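Local structure of periplasmic binding protein/LacI transcriptional regulator (Burkholderia graminis C4D1M, 5HQJ) at residues Thr157-Ala162 with Thr190-Ala195. The protein probably serves as the periplasmic sugar-binding component of an ABC transporter and holds D-arabinose, as its pyranose, in a pocket between its two lobes. Sequence-based numbering, arbitrary orientation. Where two conformers were deposited one is given.
Sequences TGQLGA and TDDDLA
Gly158 O receives two backbone N-H groups in succession, from Thr190 N at 3.0 Å and, by a weaker and more bent bond, from Asp191 N at 3.0 Å. The Thr190 donor is tilted 33° from the carbonyl plane. A second link runs through a side chain: Thr190 OG1 donates to Thr157 O at 2.8 Å, lying in the carbonyl plane on a lone pair. A chi1 of 64° turns OG1 over its own backbone, where the geometry also fits an ST turn with Asp192 N as donor, although the modelled place of that nitrogen is less sure. Threonine suits the place because its hydroxyl gives a hydrogen bond to the first loop and can probably accept one as well, while its CG2 lies against Thr157 O.

The remaining contacts are made without hydrogen bonds. Gly158 carries no side chain, and Asp192 OD1 can therefore come to 3.2 Å from its CA. Beyond it the bent chain of Gln159 brings OE1 to 3.4 Å from Asp192 OD2; both are acceptors, and the amide and carboxylate planes stand almost perpendicular, 89° apart. Asp192 OD1 is hydrogen-bonded to Ser218 OG, which probably helps to position this residue of the arabinose pocket.

The contact joins two loops at the C-terminal ends of the neighbouring parallel strands 150-156 and 181-188. Thr157 and Gln188 are backbone hydrogen-bonded, and the bonds to Gly158 O carry the pairing on past the strands. Binding loops at such strand ends are characteristic of the alpha/beta lobes of periplasmic sugar-binding proteins. The first loop leads into helix 163-176, whose Leu165 and Ile169 touch Thr157; the second leads into helix 194-207, where Asp193 is the N-cap and accepts from Arg196 N.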
loop_
_atom_site.group_PDB
_atom_site.type_symbol
_atom_site.label_atom_id
_atom_site.label_comp_id
_atom_site.label_asym_id
_atom_site.label_seq_id
_atom_site.Cartn_x
_atom_site.Cartn_y
_atom_site.Cartn_z
ATOM N N THR A 157 -7.937 -8.640 -2.703
ATOM C CA THR A 157 -6.921 -8.061 -1.849
ATOM C C THR A 157 -5.600 -8.769 -2.038
ATOM O O THR A 157 -5.486 -9.644 -2.898
ATOM C CB THR A 157 -7.393 -8.053 -0.368
ATOM O OG1 THR A 157 -6.425 -7.313 0.391
ATOM C CG2 THR A 157 -7.634 -9.473 0.221
ATOM N N GLY A 158 -4.608 -8.400 -1.224
ATOM C CA GLY A 158 -3.286 -8.993 -1.321
ATOM C C GLY A 158 -3.112 -10.025 -0.241
ATOM O O GLY A 158 -3.844 -11.013 -0.183
ATOM N N GLN A 159 -2.170 -9.754 0.656
ATOM C CA GLN A 159 -1.954 -10.620 1.798
ATOM C C GLN A 159 -3.024 -10.332 2.881
ATOM O O GLN A 159 -3.338 -9.187 3.192
ATOM C CB GLN A 159 -0.509 -10.461 2.320
ATOM C CG GLN A 159 0.029 -9.024 2.516
ATOM C CD GLN A 159 0.710 -8.415 1.273
ATOM O OE1 GLN A 159 0.042 -7.960 0.358
ATOM N NE2 GLN A 159 2.043 -8.378 1.269
ATOM N N LEU A 160 -3.600 -11.413 3.391
ATOM C CA LEU A 160 -4.722 -11.324 4.307
ATOM C C LEU A 160 -4.388 -10.706 5.678
ATOM O O LEU A 160 -5.297 -10.292 6.393
ATOM C CB LEU A 160 -5.340 -12.712 4.500
ATOM C CG LEU A 160 -5.848 -13.433 3.252
ATOM C CD1 LEU A 160 -6.338 -14.842 3.600
ATOM C CD2 LEU A 160 -6.939 -12.628 2.571
ATOM N N GLY A 161 -3.108 -10.606 6.026
ATOM C CA GLY A 161 -2.710 -10.098 7.329
ATOM C C GLY A 161 -2.337 -8.636 7.368
ATOM O O GLY A 161 -2.049 -8.079 8.424
ATOM N N ALA A 162 -2.348 -8.009 6.200
ATOM C CA ALA A 162 -1.953 -6.619 6.058
ATOM C C ALA A 162 -2.990 -5.644 6.604
ATOM O O ALA A 162 -4.137 -5.611 6.144
ATOM C CB ALA A 162 -1.674 -6.323 4.590
ATOM N N THR A 190 -4.736 -12.743 -2.524
ATOM C CA THR A 190 -3.841 -13.139 -3.604
ATOM C C THR A 190 -2.382 -13.192 -3.200
ATOM O O THR A 190 -1.543 -13.598 -4.004
ATOM C CB THR A 190 -3.924 -12.160 -4.769
ATOM O OG1 THR A 190 -3.468 -10.876 -4.327
ATOM C CG2 THR A 190 -5.357 -12.064 -5.278
ATOM N N ASP A 191 -2.099 -12.745 -1.984
ATOM C CA ASP A 191 -0.738 -12.542 -1.550
ATOM C C ASP A 191 0.015 -11.716 -2.593
ATOM O O ASP A 191 1.238 -11.791 -2.664
ATOM C CB ASP A 191 -0.040 -13.890 -1.304
ATOM C CG ASP A 191 -0.765 -14.756 -0.269
ATOM O OD1 ASP A 191 -1.337 -14.193 0.689
ATOM O OD2 ASP A 191 -0.758 -16.002 -0.409
ATOM N N ASP A 192 -0.719 -10.928 -3.390
ATOM C CA ASP A 192 -0.137 -10.118 -4.461
ATOM C C ASP A 192 0.769 -10.948 -5.353
ATOM O O ASP A 192 1.754 -10.450 -5.877
ATOM C CB ASP A 192 0.635 -8.918 -3.892
ATOM C CG ASP A 192 -0.275 -7.790 -3.448
ATOM O OD1 ASP A 192 -1.489 -7.856 -3.718
ATOM O OD2 ASP A 192 0.235 -6.813 -2.858
ATOM N N ASP A 193 0.446 -12.220 -5.539
ATOM C CA ASP A 193 1.028 -12.968 -6.631
ATOM C C ASP A 193 0.134 -12.735 -7.857
ATOM O O ASP A 193 -1.060 -12.973 -7.779
ATOM C CB ASP A 193 1.134 -14.449 -6.294
ATOM C CG ASP A 193 1.700 -15.267 -7.433
ATOM O OD1 ASP A 193 0.904 -15.814 -8.212
ATOM O OD2 ASP A 193 2.937 -15.366 -7.552
ATOM N N LEU A 194 0.709 -12.260 -8.962
ATOM C CA LEU A 194 -0.065 -11.913 -10.166
ATOM C C LEU A 194 -0.765 -13.137 -10.716
ATOM O O LEU A 194 -1.959 -13.086 -11.018
ATOM C CB LEU A 194 0.835 -11.262 -11.211
ATOM C CG LEU A 194 0.209 -10.840 -12.554
ATOM C CD1 LEU A 194 -1.027 -9.940 -12.367
ATOM C CD2 LEU A 194 1.241 -10.142 -13.449
ATOM N N ALA A 195 -0.045 -14.245 -10.815
ATOM C CA ALA A 195 -0.641 -15.475 -11.298
ATOM C C ALA A 195 -1.803 -15.885 -10.400
ATOM O O ALA A 195 -2.889 -16.299 -10.866
ATOM C CB ALA A 195 0.408 -16.568 -11.374
#